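Local coordinates for protein putative monooxygenase (Fusobacterium nucleatum subsp. nucleatum, PDB 3MCS) that is probably a monooxygenase of the antibiotic biosynthesis monooxygenase family, with two related domains in one chain and a substrate that is not known, at residues 12-17 against 87-92. Numbering follows the deposited sequence.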
ATOM      1  N   ASP A  12       8.932  -3.065  -3.631  1.00 43.32           N
ATOM      2  CA  ASP A  12       8.727  -3.134  -5.079  1.00 43.24           C
ATOM      3  C   ASP A  12       9.955  -3.641  -5.836  1.00 42.17           C
ATOM      4  O   ASP A  12      11.084  -3.486  -5.382  1.00 42.39           O
ATOM      5  CB  ASP A  12       8.268  -1.782  -5.615  1.00 43.63           C
ATOM      6  CG  ASP A  12       9.387  -0.790  -5.801  1.00 44.43           C
ATOM      7  OD1 ASP A  12      10.124  -0.869  -6.822  1.00 50.13           O
ATOM      8  OD2 ASP A  12       9.476   0.112  -4.960  1.00 45.39           O
ATOM      9  N   PHE A  13       9.745  -4.276  -6.973  1.00 41.54           N
ATOM     10  CA  PHE A  13      10.878  -4.727  -7.783  1.00 42.43           C
ATOM     11  C   PHE A  13      10.437  -5.057  -9.186  1.00 43.49           C
ATOM     12  O   PHE A  13       9.261  -5.368  -9.422  1.00 45.67           O
ATOM     13  CB  PHE A  13      11.595  -5.934  -7.177  1.00 41.88           C
ATOM     14  CG  PHE A  13      10.768  -7.182  -7.103  1.00 41.08           C
ATOM     15  CD1 PHE A  13      10.739  -8.068  -8.151  1.00 42.05           C
ATOM     16  CD2 PHE A  13      10.067  -7.496  -5.956  1.00 42.81           C
ATOM     17  CE1 PHE A  13       9.990  -9.233  -8.073  1.00 42.93           C
ATOM     18  CE2 PHE A  13       9.327  -8.658  -5.875  1.00 41.84           C
ATOM     19  CZ  PHE A  13       9.288  -9.518  -6.936  1.00 42.53           C
ATOM     20  N   GLU A  14      11.395  -5.004 -10.106  1.00 42.36           N
ATOM     21  CA  GLU A  14      11.139  -5.271 -11.510  1.00 43.06           C
ATOM     22  C   GLU A  14      11.155  -6.778 -11.762  1.00 44.02           C
ATOM     23  O   GLU A  14      12.074  -7.476 -11.316  1.00 44.58           O
ATOM     24  CB  GLU A  14      12.188  -4.571 -12.354  1.00 42.35           C
ATOM     25  CG  GLU A  14      11.989  -4.731 -13.822  1.00 43.99           C
ATOM     26  CD  GLU A  14      12.964  -3.941 -14.616  1.00 45.80           C
ATOM     27  OE1 GLU A  14      13.585  -3.023 -14.031  1.00 53.20           O
ATOM     28  OE2 GLU A  14      13.097  -4.236 -15.819  1.00 41.74           O
ATOM     29  N   VAL A  15      10.152  -7.281 -12.482  1.00 43.51           N
ATOM     30  CA  VAL A  15      10.050  -8.718 -12.760  1.00 43.26           C
ATOM     31  C   VAL A  15      10.762  -9.068 -14.066  1.00 42.13           C
ATOM     32  O   VAL A  15      10.626  -8.371 -15.060  1.00 40.34           O
ATOM     33  CB  VAL A  15       8.558  -9.185 -12.813  1.00 43.55           C
ATOM     34  CG1 VAL A  15       8.453 -10.680 -12.974  1.00 42.54           C
ATOM     35  CG2 VAL A  15       7.810  -8.776 -11.557  1.00 42.53           C
ATOM     36  N   LYS A  16      11.534 -10.148 -14.055  1.00 43.25           N
ATOM     37  CA  LYS A  16      12.208 -10.595 -15.263  1.00 44.26           C
ATOM     38  C   LYS A  16      11.218 -10.827 -16.417  1.00 45.32           C
ATOM     39  O   LYS A  16      10.059 -11.235 -16.208  1.00 44.03           O
ATOM     40  CB  LYS A  16      12.998 -11.887 -15.022  1.00 44.99           C
ATOM     41  CG  LYS A  16      14.266 -11.720 -14.212  1.00 46.57           C
ATOM     42  CD  LYS A  16      15.164 -12.958 -14.293  1.00 45.14           C
ATOM     43  CE  LYS A  16      16.428 -12.768 -13.462  1.00 46.36           C
ATOM     44  NZ  LYS A  16      17.357 -13.936 -13.553  1.00 50.47           N
ATOM     45  N   LYS A  17      11.704 -10.595 -17.636  1.00 45.26           N
ATOM     46  CA  LYS A  17      10.887 -10.734 -18.837  1.00 46.79           C
ATOM     47  C   LYS A  17      10.016 -12.004 -18.884  1.00 46.56           C
ATOM     48  O   LYS A  17       8.776 -11.923 -18.893  1.00 48.23           O
ATOM     49  CB  LYS A  17      11.781 -10.693 -20.096  1.00 47.93           C
ATOM     50  N   ILE A  87      13.323 -14.460 -10.065  1.00 43.47           N
ATOM     51  CA  ILE A  87      12.256 -13.747 -10.756  1.00 43.60           C
ATOM     52  C   ILE A  87      12.388 -12.216 -10.813  1.00 44.62           C
ATOM     53  O   ILE A  87      11.563 -11.542 -11.437  1.00 44.88           O
ATOM     54  CB  ILE A  87      10.905 -14.091 -10.101  1.00 43.46           C
ATOM     55  CG1 ILE A  87      10.815 -13.485  -8.692  1.00 45.70           C
ATOM     56  CG2 ILE A  87      10.724 -15.598 -10.049  1.00 41.34           C
ATOM     57  CD1 ILE A  87       9.441 -13.546  -8.048  1.00 43.89           C
ATOM     58  N   ALA A  88      13.417 -11.668 -10.169  1.00 44.79           N
ATOM     59  CA  ALA A  88      13.617 -10.224 -10.139  1.00 43.74           C
ATOM     60  C   ALA A  88      14.771  -9.784 -11.056  1.00 42.99           C
ATOM     61  O   ALA A  88      15.865 -10.349 -11.044  1.00 41.76           O
ATOM     62  CB  ALA A  88      13.852  -9.769  -8.719  1.00 43.02           C
ATOM     63  N   GLU A  89      14.505  -8.773 -11.863  1.00 43.68           N
ATOM     64  CA  GLU A  89      15.518  -8.240 -12.754  1.00 46.09           C
ATOM     65  C   GLU A  89      16.439  -7.290 -11.979  1.00 47.50           C
ATOM     66  O   GLU A  89      17.656  -7.395 -12.024  1.00 47.42           O
ATOM     67  CB  GLU A  89      14.864  -7.513 -13.938  1.00 46.23           C
ATOM     68  CG  GLU A  89      15.844  -7.102 -15.054  1.00 47.11           C
ATOM     69  CD  GLU A  89      16.496  -8.289 -15.793  1.00 48.69           C
ATOM     70  OE1 GLU A  89      15.796  -9.274 -16.108  1.00 46.83           O
ATOM     71  OE2 GLU A  89      17.704  -8.206 -16.104  1.00 52.23           O
ATOM     72  N   GLY A  90      15.853  -6.356 -11.252  1.00 49.12           N
ATOM     73  CA  GLY A  90      16.677  -5.424 -10.505  1.00 50.42           C
ATOM     74  C   GLY A  90      15.858  -4.556  -9.586  1.00 51.41           C
ATOM     75  O   GLY A  90      14.725  -4.924  -9.232  1.00 50.89           O
ATOM     76  N   ASN A  91      16.442  -3.403  -9.226  1.00 51.51           N
ATOM     77  CA  ASN A  91      15.853  -2.419  -8.291  1.00 51.52           C
ATOM     78  C   ASN A  91      15.778  -2.958  -6.837  1.00 52.89           C
ATOM     79  O   ASN A  91      16.723  -2.725  -6.061  1.00 56.85           O
ATOM     80  CB  ASN A  91      14.490  -1.865  -8.789  1.00 50.88           C
ATOM     81  CG  ASN A  91      14.634  -0.913 -10.002  1.00 53.23           C
ATOM     82  OD1 ASN A  91      15.259  -1.259 -11.013  1.00 50.66           O
ATOM     83  ND2 ASN A  91      14.036   0.286  -9.900  1.00 49.84           N
ATOM     84  N   LEU A  92      14.681  -3.676  -6.514  1.00 50.49           N
ATOM     85  CA  LEU A  92      14.462  -4.274  -5.187  0.50 49.58           C
ATOM     86  C   LEU A  92      14.353  -3.224  -4.066  1.00 50.08           C
ATOM     87  O   LEU A  92      15.051  -3.315  -3.072  1.00 53.09           O
ATOM     88  CB  LEU A  92      15.583  -5.282  -4.890  0.50 48.50           C
ATOM     89  CG  LEU A  92      15.847  -6.314  -5.998  0.50 44.93           C
ATOM     90  CD1 LEU A  92      17.219  -6.973  -5.857  0.50 39.12           C
ATOM     91  CD2 LEU A  92      14.731  -7.348  -6.010  0.50 40.54           C
TER
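F13 lays its ring obliquely against a small apolar patch made by A88 and I87, while L92 CD2 packs on F13 CB, at the root of the ring, 3.6 Å away. With chi1 at 65°, F13 CG sits between the backbone N and carbonyl carbon, and the ring leans over A88 toward I87, the last residue of helix 75-87. F13 CD1 meets A88 CB at 3.6 Å, and F13 CZ approaches I87 CD1 at 4.2 Å. The small methyl of A88 lets ring and backbone come close.

E14 and E89 lie side by side and point the same way, E14 extended and E89 bent, touching through E14 CG and E89 CB at 4.0 Å; the like charges stay separated. K16 crosses E89 at about a right angle: K16 CG lies by E89 OE1, and the extended chain carries K16 CE to A88 O (3.5 Å).

The backbones are pinned by E89 N to E14 O (2.8 Å) and K16 N to I87 O (3.0 Å, nearly straight at 169°). E14 N gives a weak bond to G90 O (3.4 Å); at this corner G90 has a fully stretched backbone, which glycine adopts easily. The chain leaving helix 75-87 becomes an edge antiparallel to strand 7-15, which also pairs with strand 55-62, as in the ferredoxin-like alpha/beta fold of dimeric alpha-beta barrel proteins.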